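Side-chain contacts in MtVAO615 (Myceliophthora thermophila, PDB 6F72), which is probably an FAD-dependent oxidoreductase whose bicovalently bound flavin, once reduced, reacts rapidly with molecular oxygen, although no substrate has been identified: residues A[106-111]-A[116-121]; A[240-245]-A[332-337]; A[410-415]-A[492-497]. All blocks are in the same frame, centred on the assembly; numbering follows the deposited sequence.

Contact 1. Residues A[106-111]-A[116-121]; sequences YSCVPF and QPCQLG
The covalent link is the Cys108–Cys118 disulfide. Both sulfurs lie anti to their own backbone N (chi1 -172° at Cys108), which brings Cys108 SG to 2.0 Å from Cys118 SG; the S–S torsion of -98° gives the bridge left-handed sense. Pro59 packs on Cys108 and Phe69 on Cys118, so the sulfur bridge is buried.

One direct backbone hydrogen bond accompanies it: Gln119 N donates to Ser107 O at 3.0 Å, with an angle of 162° at the hydrogen. A water adds a second tie, lying 2.8 Å from Ser107 OG and donating to Gln119 OE1 at 3.1 Å. Ser107 OG also bonds Gln104 O, which ties the turn back to helix 101-104.

The remaining contacts are van der Waals. Ser107 CB rests 3.3 Å from Gln119 O, and Ser107 OG sits 3.6 Å from Gly121 CA. A side chain at Gly121 would run into that hydroxyl, and the positive phi there also suits glycine.

Neither segment forms a regular helix or strand. Two backbones held by a disulfide across nine intervening residues are characteristic of a small cystine-closed loop, here between helix 101-104 and strand 126-129 of a secreted protein.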
ATOM      1  N   TYR A 106      13.031   3.933  16.699  1.00 25.01           N
ATOM      2  CA  TYR A 106      14.251   3.646  17.475  1.00 25.32           C
ATOM      3  C   TYR A 106      14.058   2.736  18.704  1.00 25.55           C
ATOM      4  O   TYR A 106      14.979   2.609  19.516  1.00 26.03           O
ATOM      5  CB  TYR A 106      14.963   4.954  17.888  1.00 25.34           C
ATOM      6  CG  TYR A 106      15.228   5.933  16.750  1.00 25.05           C
ATOM      7  CD1 TYR A 106      16.410   5.850  16.000  1.00 25.38           C
ATOM      8  CD2 TYR A 106      14.313   6.952  16.436  1.00 24.55           C
ATOM      9  CE1 TYR A 106      16.672   6.742  14.965  1.00 25.29           C
ATOM     10  CE2 TYR A 106      14.570   7.854  15.399  1.00 24.44           C
ATOM     11  CZ  TYR A 106      15.753   7.745  14.674  1.00 24.80           C
ATOM     12  OH  TYR A 106      16.052   8.614  13.654  1.00 24.81           O
ATOM     13  N   SER A 107      12.889   2.103  18.838  1.00 25.20           N
ATOM     14  CA  SER A 107      12.570   1.327  20.042  1.00 25.50           C
ATOM     15  C   SER A 107      13.402   0.064  20.149  1.00 25.93           C
ATOM     16  O   SER A 107      13.844  -0.300  21.242  1.00 26.43           O
ATOM     17  CB  SER A 107      11.096   0.978  20.118  1.00 25.18           C
ATOM     18  OG  SER A 107      10.299   2.146  20.077  1.00 24.88           O
ATOM     19  N   CYS A 108      13.598  -0.592  19.008  1.00 25.75           N
ATOM     20  CA  CYS A 108      14.383  -1.809  18.917  1.00 26.18           C
ATOM     21  C   CYS A 108      14.815  -2.017  17.479  1.00 26.00           C
ATOM     22  O   CYS A 108      14.260  -2.846  16.761  1.00 25.81           O
ATOM     23  CB  CYS A 108      13.608  -3.028  19.439  1.00 26.36           C
ATOM     24  SG  CYS A 108      14.660  -4.500  19.538  1.00 27.14           S
ATOM     25  N   VAL A 109      15.816  -1.248  17.074  1.00 26.11           N
ATOM     26  CA  VAL A 109      16.302  -1.224  15.696  1.00 26.11           C
ATOM     27  C   VAL A 109      17.772  -1.646  15.660  1.00 26.93           C
ATOM     28  O   VAL A 109      18.434  -1.609  16.705  1.00 27.38           O
ATOM     29  CB  VAL A 109      16.124   0.181  15.072  1.00 25.70           C
ATOM     30  CG1 VAL A 109      14.643   0.489  14.854  1.00 24.94           C
ATOM     31  CG2 VAL A 109      16.813   1.256  15.921  1.00 25.87           C
ATOM     32  N   PRO A 110      18.299  -2.037  14.470  1.00 27.23           N
ATOM     33  CA  PRO A 110      19.696  -2.518  14.383  1.00 28.04           C
ATOM     34  C   PRO A 110      20.799  -1.451  14.465  1.00 28.45           C
ATOM     35  O   PRO A 110      21.980  -1.805  14.539  1.00 29.16           O
ATOM     36  CB  PRO A 110      19.753  -3.187  12.998  1.00 28.17           C
ATOM     37  CG  PRO A 110      18.325  -3.419  12.616  1.00 27.49           C
ATOM     38  CD  PRO A 110      17.612  -2.224  13.180  1.00 26.90           C
ATOM     39  N   PHE A 111      20.423  -0.175  14.484  1.00 28.06           N
ATOM     40  CA  PHE A 111      21.388   0.909  14.289  1.00 28.42           C
ATOM     41  C   PHE A 111      21.661   1.748  15.541  1.00 28.52           C
ATOM     42  O   PHE A 111      22.440   2.692  15.492  1.00 28.83           O
ATOM     43  CB  PHE A 111      20.978   1.772  13.074  1.00 28.13           C
ATOM     44  CG  PHE A 111      20.872   0.984  11.792  1.00 28.28           C
ATOM     45  CD1 PHE A 111      22.020   0.608  11.084  1.00 29.04           C
ATOM     46  CD2 PHE A 111      19.626   0.572  11.312  1.00 27.76           C
ATOM     47  CE1 PHE A 111      21.923  -0.137   9.911  1.00 29.22           C
ATOM     48  CE2 PHE A 111      19.520  -0.168  10.135  1.00 27.92           C
ATOM     49  CZ  PHE A 111      20.675  -0.519   9.433  1.00 28.67           C
ATOM     50  N   GLN A 116      21.206  -0.158  24.595  1.00 30.86           N
ATOM     51  CA  GLN A 116      19.870   0.434  24.636  1.00 30.21           C
ATOM     52  C   GLN A 116      18.818  -0.688  24.650  1.00 30.03           C
ATOM     53  O   GLN A 116      18.814  -1.546  23.747  1.00 29.78           O
ATOM     54  CB  GLN A 116      19.660   1.419  23.476  1.00 29.54           C
ATOM     55  CG  GLN A 116      18.354   2.198  23.533  1.00 29.05           C
ATOM     56  CD  GLN A 116      18.063   2.994  22.261  1.00 28.49           C
ATOM     57  OE1 GLN A 116      18.970   3.547  21.639  1.00 28.63           O
ATOM     58  NE2 GLN A 116      16.787   3.065  21.877  1.00 27.85           N
ATOM     59  N   PRO A 117      17.927  -0.690  25.677  1.00 30.21           N
ATOM     60  CA  PRO A 117      16.984  -1.804  25.855  1.00 30.25           C
ATOM     61  C   PRO A 117      16.083  -1.969  24.647  1.00 29.49           C
ATOM     62  O   PRO A 117      15.566  -0.968  24.128  1.00 28.92           O
ATOM     63  CB  PRO A 117      16.149  -1.376  27.076  1.00 30.48           C
ATOM     64  CG  PRO A 117      16.988  -0.369  27.787  1.00 30.87           C
ATOM     65  CD  PRO A 117      17.694   0.370  26.683  1.00 30.37           C
ATOM     66  N   CYS A 118      15.935  -3.215  24.183  1.00 29.50           N
ATOM     67  CA  CYS A 118      15.015  -3.543  23.094  1.00 28.76           C
ATOM     68  C   CYS A 118      13.574  -3.445  23.596  1.00 28.56           C
ATOM     69  O   CYS A 118      13.050  -4.368  24.257  1.00 28.91           O
ATOM     70  CB  CYS A 118      15.295  -4.936  22.499  1.00 28.88           C
ATOM     71  SG  CYS A 118      14.074  -5.450  21.255  1.00 28.11           S
ATOM     72  N   GLN A 119      12.946  -2.320  23.260  1.00 27.95           N
ATOM     73  CA  GLN A 119      11.593  -2.011  23.691  1.00 27.65           C
ATOM     74  C   GLN A 119      10.597  -2.194  22.553  1.00 26.86           C
ATOM     75  O   GLN A 119      10.939  -2.085  21.366  1.00 26.38           O
ATOM     76  CB  GLN A 119      11.517  -0.581  24.242  1.00 27.72           C
ATOM     77  CG  GLN A 119      12.192  -0.399  25.601  1.00 28.63           C
ATOM     78  CD  GLN A 119      12.657   1.031  25.833  1.00 28.69           C
ATOM     79  OE1 GLN A 119      11.981   1.987  25.456  1.00 28.26           O
ATOM     80  NE2 GLN A 119      13.825   1.183  26.458  1.00 29.36           N
ATOM     81  N   LEU A 120       9.359  -2.475  22.941  1.00 26.65           N
ATOM     82  CA  LEU A 120       8.288  -2.719  22.001  1.00 25.98           C
ATOM     83  C   LEU A 120       7.848  -1.406  21.340  1.00 25.35           C
ATOM     84  O   LEU A 120       7.756  -1.339  20.120  1.00 24.94           O
ATOM     85  CB  LEU A 120       7.133  -3.459  22.680  1.00 26.14           C
ATOM     86  CG  LEU A 120       7.359  -4.897  23.180  1.00 26.67           C
ATOM     87  CD1 LEU A 120       6.065  -5.494  23.704  1.00 26.88           C
ATOM     88  CD2 LEU A 120       7.972  -5.811  22.129  1.00 26.52           C
ATOM     89  N   GLY A 121       7.640  -0.363  22.145  1.00 25.35           N
ATOM     90  CA  GLY A 121       7.230   0.952  21.643  1.00 24.73           C
ATOM     91  C   GLY A 121       5.879   0.867  20.966  1.00 24.13           C
ATOM     92  O   GLY A 121       4.901   0.490  21.601  1.00 24.28           O
TER
HETATM   93  O   HOH W   1      17.015  -0.789  21.826  1.00 34.05           O
HETATM   94  O   HOH W   2      10.558   2.818  22.823  1.00 34.79           O

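Contact 2. Residues A[240-245]-A[332-337]; sequences LSSSYG and DFLDGG
Ser242 OG is held by two partners: it bonds the acceptor Asn338 O, just beyond 332-337, and the donor Ser454 N. The hydroxyl is placed by a chi1 of -66°, with OG anti to the carbonyl carbon. Its contact with 332-337 itself is van der Waals, Ser242 OG lying 4.1 Å from the methyl Leu334 CD2, while Ser242 CB approaches Leu334 O to 3.5 Å. With both its bonds made elsewhere, this buried hydroxyl is satisfied although it makes no hydrogen bond to Leu334.

The direct polar bond comes from the next residue. Ser243 OG donates to Gly337 O at a short 2.5 Å, arriving in the carbonyl plane on a lone pair with a C=O...O angle of 129°. Beside it the backbones themselves meet: Gly337 CA directs a C–H at Ser242 O over 3.5 Å, almost straight at the hydrogen (168°). Ser242 O also receives Lys458 NZ.

This closeness depends on Gly337. A CB there would be tight against Ser243 OG and jammed against the preceding carbonyl at these backbone angles. Gly337 N returns to Leu334 O at 3.1 Å.

Positive phi with bonds back into the last turn defines a Schellman motif, here ending helix 316-335. Its glycine docks on the short helix 241-244 of the FAD-binding PCMH-type region, about 13 Å from the flavin cofactor measured from the Ser242 side chain.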
ATOM      1  N   LEU A 240      -1.358  -2.671 -14.603  1.00 24.32           N
ATOM      2  CA  LEU A 240      -2.415  -3.318 -15.357  1.00 24.41           C
ATOM      3  C   LEU A 240      -3.755  -2.585 -15.235  1.00 24.27           C
ATOM      4  O   LEU A 240      -4.760  -3.022 -15.808  1.00 24.29           O
ATOM      5  CB  LEU A 240      -2.571  -4.789 -14.911  1.00 24.06           C
ATOM      6  CG  LEU A 240      -1.612  -5.868 -15.434  1.00 24.37           C
ATOM      7  CD1 LEU A 240      -2.130  -7.249 -15.035  1.00 24.14           C
ATOM      8  CD2 LEU A 240      -1.357  -5.811 -16.939  1.00 25.03           C
ATOM      9  N   SER A 241      -3.765  -1.478 -14.495  1.00 24.13           N
ATOM     10  CA  SER A 241      -5.005  -0.769 -14.213  1.00 24.07           C
ATOM     11  C   SER A 241      -5.675  -0.138 -15.437  1.00 24.63           C
ATOM     12  O   SER A 241      -6.902  -0.081 -15.492  1.00 24.71           O
ATOM     13  CB  SER A 241      -4.823   0.235 -13.082  1.00 23.80           C
ATOM     14  OG  SER A 241      -4.753  -0.457 -11.848  1.00 23.22           O
ATOM     15  N   SER A 242      -4.881   0.267 -16.427  1.00 25.17           N
ATOM     16  CA  SER A 242      -5.416   0.802 -17.688  1.00 25.78           C
ATOM     17  C   SER A 242      -6.157  -0.272 -18.480  1.00 25.90           C
ATOM     18  O   SER A 242      -7.017   0.045 -19.306  1.00 26.27           O
ATOM     19  CB  SER A 242      -4.312   1.383 -18.559  1.00 26.40           C
ATOM     20  OG  SER A 242      -3.737   2.511 -17.950  1.00 26.57           O
ATOM     21  N   SER A 243      -5.796  -1.532 -18.240  1.00 25.54           N
ATOM     22  CA  SER A 243      -6.463  -2.649 -18.879  1.00 25.65           C
ATOM     23  C   SER A 243      -7.641  -3.175 -18.052  1.00 25.16           C
ATOM     24  O   SER A 243      -8.678  -3.535 -18.630  1.00 25.37           O
ATOM     25  CB  SER A 243      -5.477  -3.773 -19.202  1.00 25.83           C
ATOM     26  OG  SER A 243      -4.616  -3.411 -20.266  1.00 26.47           O
ATOM     27  N   TYR A 244      -7.507  -3.203 -16.718  1.00 24.47           N
ATOM     28  CA  TYR A 244      -8.514  -3.867 -15.866  1.00 24.00           C
ATOM     29  C   TYR A 244      -9.058  -3.116 -14.646  1.00 23.51           C
ATOM     30  O   TYR A 244      -9.738  -3.716 -13.799  1.00 23.21           O
ATOM     31  CB  TYR A 244      -8.011  -5.233 -15.415  1.00 23.80           C
ATOM     32  CG  TYR A 244      -7.369  -6.085 -16.487  1.00 24.30           C
ATOM     33  CD1 TYR A 244      -8.107  -6.593 -17.572  1.00 24.73           C
ATOM     34  CD2 TYR A 244      -6.020  -6.411 -16.396  1.00 24.32           C
ATOM     35  CE1 TYR A 244      -7.492  -7.393 -18.534  1.00 25.25           C
ATOM     36  CE2 TYR A 244      -5.401  -7.205 -17.347  1.00 24.82           C
ATOM     37  CZ  TYR A 244      -6.130  -7.695 -18.402  1.00 25.29           C
ATOM     38  OH  TYR A 244      -5.461  -8.478 -19.306  1.00 25.88           O
ATOM     39  N   GLY A 245      -8.772  -1.823 -14.547  1.00 23.53           N
ATOM     40  CA  GLY A 245      -9.234  -1.034 -13.407  1.00 23.14           C
ATOM     41  C   GLY A 245      -8.335  -1.200 -12.199  1.00 22.67           C
ATOM     42  O   GLY A 245      -7.312  -1.897 -12.256  1.00 22.70           O
ATOM     43  N   ASP A 332      -3.910   9.009 -24.969  1.00 32.00           N
ATOM     44  CA  ASP A 332      -4.215   7.960 -25.969  1.00 32.55           C
ATOM     45  C   ASP A 332      -3.515   6.630 -25.693  1.00 31.79           C
ATOM     46  O   ASP A 332      -4.042   5.565 -26.027  1.00 32.02           O
ATOM     47  CB  ASP A 332      -3.862   8.422 -27.380  1.00 33.56           C
ATOM     48  CG  ASP A 332      -4.661   9.617 -27.815  1.00 34.59           C
ATOM     49  OD1 ASP A 332      -5.821   9.775 -27.379  1.00 34.82           O
ATOM     50  OD2 ASP A 332      -4.118  10.408 -28.604  1.00 35.29           O
ATOM     51  N   PHE A 333      -2.322   6.711 -25.109  1.00 31.00           N
ATOM     52  CA  PHE A 333      -1.544   5.540 -24.722  1.00 30.22           C
ATOM     53  C   PHE A 333      -2.241   4.785 -23.590  1.00 29.41           C
ATOM     54  O   PHE A 333      -2.353   3.563 -23.639  1.00 29.26           O
ATOM     55  CB  PHE A 333      -0.135   5.987 -24.331  1.00 29.98           C
ATOM     56  CG  PHE A 333       0.756   4.886 -23.830  1.00 29.51           C
ATOM     57  CD1 PHE A 333       1.428   4.043 -24.725  1.00 29.92           C
ATOM     58  CD2 PHE A 333       0.973   4.719 -22.457  1.00 28.94           C
ATOM     59  CE1 PHE A 333       2.276   3.035 -24.252  1.00 29.75           C
ATOM     60  CE2 PHE A 333       1.821   3.714 -21.978  1.00 28.51           C
ATOM     61  CZ  PHE A 333       2.481   2.878 -22.878  1.00 28.93           C
ATOM     62  N   LEU A 334      -2.726   5.524 -22.593  1.00 28.84           N
ATOM     63  CA  LEU A 334      -3.440   4.941 -21.458  1.00 28.20           C
ATOM     64  C   LEU A 334      -4.823   4.399 -21.808  1.00 28.77           C
ATOM     65  O   LEU A 334      -5.223   3.352 -21.287  1.00 28.53           O
ATOM     66  CB  LEU A 334      -3.558   5.945 -20.322  1.00 27.64           C
ATOM     67  CG  LEU A 334      -2.271   6.566 -19.765  1.00 27.21           C
ATOM     68  CD1 LEU A 334      -2.671   7.580 -18.723  1.00 26.92           C
ATOM     69  CD2 LEU A 334      -1.316   5.539 -19.166  1.00 26.70           C
ATOM     70  N   ASP A 335      -5.545   5.111 -22.686  1.00 29.60           N
ATOM     71  CA  ASP A 335      -6.870   4.691 -23.178  1.00 30.30           C
ATOM     72  C   ASP A 335      -6.837   3.405 -24.007  1.00 30.55           C
ATOM     73  O   ASP A 335      -7.872   2.768 -24.197  1.00 30.99           O
ATOM     74  CB  ASP A 335      -7.527   5.813 -24.013  1.00 31.33           C
ATOM     75  CG  ASP A 335      -7.908   7.034 -23.179  1.00 31.47           C
ATOM     76  OD1 ASP A 335      -8.101   6.910 -21.942  1.00 31.17           O
ATOM     77  OD2 ASP A 335      -8.007   8.133 -23.762  1.00 32.06           O
ATOM     78  N   GLY A 336      -5.661   3.056 -24.527  1.00 30.45           N
ATOM     79  CA  GLY A 336      -5.456   1.821 -25.277  1.00 30.78           C
ATOM     80  C   GLY A 336      -5.158   0.618 -24.393  1.00 30.32           C
ATOM     81  O   GLY A 336      -4.870  -0.461 -24.907  1.00 30.67           O
ATOM     82  N   GLY A 337      -5.221   0.804 -23.071  1.00 29.55           N
ATOM     83  CA  GLY A 337      -4.998  -0.265 -22.094  1.00 28.99           C
ATOM     84  C   GLY A 337      -3.584  -0.367 -21.541  1.00 28.58           C
ATOM     85  O   GLY A 337      -3.262  -1.335 -20.856  1.00 28.31           O
TER

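Contact 3. Residues A[410-415]-A[492-497]; sequences FPFTNS and AARDRY
Phe412 makes the direct contact with Arg494 and Asp495, and Pro411 prepares it from one residue earlier. The Pro411 ring backs one face of Phe412, with CG offset toward the rim. Pro411 O accepts a water bond of 2.7 Å, and the same water donates to Asp495 OD1, also at 2.7 Å, bridging strand end and helix.

At Phe412, CG lies anti to the carbonyl carbon (chi1 -46°), which sends the ring against the helix. Arg494 covers the face away from the proline: its CG lies 4.1 Å from the Phe412 ring centroid and 21° off the normal, a CH-pi contact, while Arg494 CD comes within 3.6 Å of Phe412 CE2. The guanidinium stands almost perpendicular to the ring, so it does not stack; NH1 instead bonds Ser481 O. Asp495 meets the ring edge, with OD1 3.4 Å from Phe412 CD1, an approach that favours the slightly positive ring hydrogens. That carboxylate is well satisfied, OD1 by Asn521 and OD2 by His522 and Asn102. An alanine in place of Phe412 would probably leave the Arg494 methylenes without their aromatic surface and open a gap between Pro411 and the helix.

Farther along, Asn414 packs on Ala498 and Leu502 of the same helix, and Ser415 O receives Gln503 NE2.

An edge strand, 412-419, thus lies against helix 488-508, the phenylalanine wedged between proline and arginine: helix-on-sheet packing at the border of a seven-stranded antiparallel sheet.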
ATOM      1  N   PHE A 410      10.573   3.817   1.864  1.00 23.85           N
ATOM      2  CA  PHE A 410      10.646   5.221   2.250  1.00 23.83           C
ATOM      3  C   PHE A 410       9.453   5.534   3.159  1.00 23.23           C
ATOM      4  O   PHE A 410       8.314   5.488   2.707  1.00 23.10           O
ATOM      5  CB  PHE A 410      10.600   6.117   1.023  1.00 24.39           C
ATOM      6  CG  PHE A 410      11.624   5.797  -0.036  1.00 25.11           C
ATOM      7  CD1 PHE A 410      12.991   5.901   0.226  1.00 25.65           C
ATOM      8  CD2 PHE A 410      11.215   5.448  -1.329  1.00 25.37           C
ATOM      9  CE1 PHE A 410      13.932   5.638  -0.770  1.00 26.20           C
ATOM     10  CE2 PHE A 410      12.149   5.190  -2.331  1.00 25.94           C
ATOM     11  CZ  PHE A 410      13.512   5.281  -2.050  1.00 26.23           C
ATOM     12  N   PRO A 411       9.703   5.831   4.445  1.00 23.03           N
ATOM     13  CA  PRO A 411       8.655   6.006   5.471  1.00 22.70           C
ATOM     14  C   PRO A 411       7.912   7.349   5.456  1.00 22.62           C
ATOM     15  O   PRO A 411       7.014   7.575   6.292  1.00 22.47           O
ATOM     16  CB  PRO A 411       9.442   5.884   6.776  1.00 22.84           C
ATOM     17  CG  PRO A 411      10.798   6.393   6.429  1.00 23.13           C
ATOM     18  CD  PRO A 411      11.058   5.925   5.029  1.00 23.16           C
ATOM     19  N   PHE A 412       8.314   8.237   4.549  1.00 22.77           N
ATOM     20  CA  PHE A 412       7.669   9.537   4.370  1.00 22.79           C
ATOM     21  C   PHE A 412       7.081   9.624   2.954  1.00 22.87           C
ATOM     22  O   PHE A 412       7.449  10.507   2.162  1.00 23.24           O
ATOM     23  CB  PHE A 412       8.644  10.696   4.665  1.00 23.06           C
ATOM     24  CG  PHE A 412       9.445  10.516   5.932  1.00 23.02           C
ATOM     25  CD1 PHE A 412       8.844  10.641   7.193  1.00 22.91           C
ATOM     26  CD2 PHE A 412      10.804  10.204   5.870  1.00 23.20           C
ATOM     27  CE1 PHE A 412       9.588  10.463   8.357  1.00 23.03           C
ATOM     28  CE2 PHE A 412      11.548  10.025   7.030  1.00 23.23           C
ATOM     29  CZ  PHE A 412      10.944  10.166   8.274  1.00 23.17           C
ATOM     30  N   THR A 413       6.166   8.696   2.658  1.00 22.48           N
ATOM     31  CA  THR A 413       5.542   8.588   1.349  1.00 22.46           C
ATOM     32  C   THR A 413       4.301   9.475   1.331  1.00 22.41           C
ATOM     33  O   THR A 413       3.464   9.420   2.235  1.00 22.16           O
ATOM     34  CB  THR A 413       5.199   7.113   0.983  1.00 22.19           C
ATOM     35  OG1 THR A 413       6.409   6.369   0.773  1.00 22.29           O
ATOM     36  CG2 THR A 413       4.360   7.019  -0.290  1.00 22.08           C
ATOM     37  N   ASN A 414       4.228  10.332   0.321  1.00 22.76           N
ATOM     38  CA  ASN A 414       3.032  11.149   0.069  1.00 22.77           C
ATOM     39  C   ASN A 414       2.528  10.837  -1.322  1.00 22.54           C
ATOM     40  O   ASN A 414       3.208  10.133  -2.073  1.00 22.50           O
ATOM     41  CB  ASN A 414       3.385  12.625   0.228  1.00 23.55           C
ATOM     42  CG  ASN A 414       4.131  12.891   1.519  1.00 23.96           C
ATOM     43  OD1 ASN A 414       3.538  12.972   2.597  1.00 23.99           O
ATOM     44  ND2 ASN A 414       5.453  13.001   1.420  1.00 24.49           N
ATOM     45  N   SER A 415       1.339  11.339  -1.670  1.00 22.28           N
ATOM     46  CA  SER A 415       0.769  11.068  -2.977  1.00 22.18           C
ATOM     47  C   SER A 415      -0.220  12.114  -3.446  1.00 22.41           C
ATOM     48  O   SER A 415      -0.897  12.801  -2.660  1.00 22.44           O
ATOM     49  CB  SER A 415       0.069   9.691  -3.009  1.00 21.79           C
ATOM     50  OG  SER A 415      -0.997   9.662  -2.073  1.00 21.47           O
ATOM     51  N   ALA A 492      11.938  13.262  12.798  1.00 22.43           N
ATOM     52  CA  ALA A 492      10.663  13.804  13.269  1.00 22.50           C
ATOM     53  C   ALA A 492      10.310  15.076  12.493  1.00 22.77           C
ATOM     54  O   ALA A 492       9.141  15.299  12.153  1.00 22.51           O
ATOM     55  CB  ALA A 492      10.688  14.069  14.768  1.00 22.83           C
ATOM     56  N   ALA A 493      11.335  15.874  12.200  1.00 23.27           N
ATOM     57  CA  ALA A 493      11.190  17.077  11.396  1.00 23.66           C
ATOM     58  C   ALA A 493      10.876  16.736   9.945  1.00 23.43           C
ATOM     59  O   ALA A 493      10.070  17.431   9.327  1.00 23.50           O
ATOM     60  CB  ALA A 493      12.434  17.955  11.496  1.00 24.21           C
ATOM     61  N   ARG A 494      11.488  15.676   9.408  1.00 23.29           N
ATOM     62  CA  ARG A 494      11.171  15.196   8.051  1.00 23.13           C
ATOM     63  C   ARG A 494       9.701  14.708   7.934  1.00 22.82           C
ATOM     64  O   ARG A 494       8.987  14.985   6.930  1.00 22.63           O
ATOM     65  CB  ARG A 494      12.170  14.124   7.605  1.00 23.03           C
ATOM     66  CG  ARG A 494      12.097  13.789   6.120  1.00 22.89           C
ATOM     67  CD  ARG A 494      13.248  12.904   5.670  1.00 22.96           C
ATOM     68  NE  ARG A 494      14.481  13.661   5.504  1.00 23.54           N
ATOM     69  CZ  ARG A 494      15.675  13.136   5.222  1.00 23.77           C
ATOM     70  NH1 ARG A 494      15.832  11.825   5.039  1.00 23.47           N
ATOM     71  NH2 ARG A 494      16.722  13.942   5.099  1.00 24.31           N
ATOM     72  N   ASP A 495       9.268  14.000   8.980  1.00 22.76           N
ATOM     73  CA  ASP A 495       7.876  13.585   9.166  1.00 22.49           C
ATOM     74  C   ASP A 495       6.899  14.791   9.090  1.00 22.81           C
ATOM     75  O   ASP A 495       5.938  14.766   8.289  1.00 22.60           O
ATOM     76  CB  ASP A 495       7.741  12.819  10.497  1.00 22.34           C
ATOM     77  CG  ASP A 495       6.672  11.746  10.464  1.00 21.94           C
ATOM     78  OD1 ASP A 495       6.318  11.269   9.359  1.00 21.65           O
ATOM     79  OD2 ASP A 495       6.204  11.358  11.565  1.00 21.89           O
ATOM     80  N   ARG A 496       7.143  15.829   9.896  1.00 23.37           N
ATOM     81  CA  ARG A 496       6.287  17.023   9.892  1.00 23.86           C
ATOM     82  C   ARG A 496       6.383  17.832   8.597  1.00 24.19           C
ATOM     83  O   ARG A 496       5.358  18.347   8.106  1.00 24.25           O
ATOM     84  CB  ARG A 496       6.512  17.914  11.118  1.00 24.43           C
ATOM     85  CG  ARG A 496       6.110  17.258  12.442  1.00 24.46           C
ATOM     86  CD  ARG A 496       6.369  18.175  13.633  1.00 25.14           C
ATOM     87  NE  ARG A 496       7.706  18.792  13.587  1.00 25.71           N
ATOM     88  CZ  ARG A 496       8.818  18.302  14.151  1.00 25.78           C
ATOM     89  NH1 ARG A 496       8.806  17.176  14.854  1.00 25.51           N
ATOM     90  NH2 ARG A 496       9.954  18.961  14.010  1.00 26.26           N
ATOM     91  N   TYR A 497       7.593  17.929   8.038  1.00 24.44           N
ATOM     92  CA  TYR A 497       7.776  18.498   6.699  1.00 24.61           C
ATOM     93  C   TYR A 497       6.864  17.821   5.664  1.00 24.18           C
ATOM     94  O   TYR A 497       6.184  18.514   4.893  1.00 24.20           O
ATOM     95  CB  TYR A 497       9.236  18.447   6.231  1.00 25.00           C
ATOM     96  CG  TYR A 497       9.384  18.786   4.759  1.00 25.30           C
ATOM     97  CD1 TYR A 497       9.320  20.119   4.311  1.00 25.93           C
ATOM     98  CD2 TYR A 497       9.559  17.773   3.810  1.00 25.01           C
ATOM     99  CE1 TYR A 497       9.425  20.419   2.951  1.00 26.30           C
ATOM    100  CE2 TYR A 497       9.681  18.058   2.461  1.00 25.26           C
ATOM    101  CZ  TYR A 497       9.595  19.367   2.029  1.00 25.97           C
ATOM    102  OH  TYR A 497       9.710  19.619   0.681  1.00 26.29           O
TER
HETATM  103  O   HOH W   3       5.808   8.786   8.414  1.00 22.05           O

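In the fold
The three contacts follow one another along the chain without overlap. Contacts 1 and 2 lie on opposite sides of the chain's centre, their own centres 45 Å apart. Contacts 1 and 3 are neighbours, about 6 Å between nearest atoms: Tyr106 packs on Pro488 and Met491 of helix 488-508, the helix of contact 3, and helix 101-104, which precedes contact 1, touches Pro411 and Phe412. Contacts 2 and 3, with centres 31 Å apart, share the seven-stranded antiparallel sheet, since helix 316-335 leads into strand 339-344 and strand 412-419 forms an outer edge. Contact 2 joins this sheet's region to the FAD-binding part, consistent with the two-domain architecture of VAO-type flavoproteins.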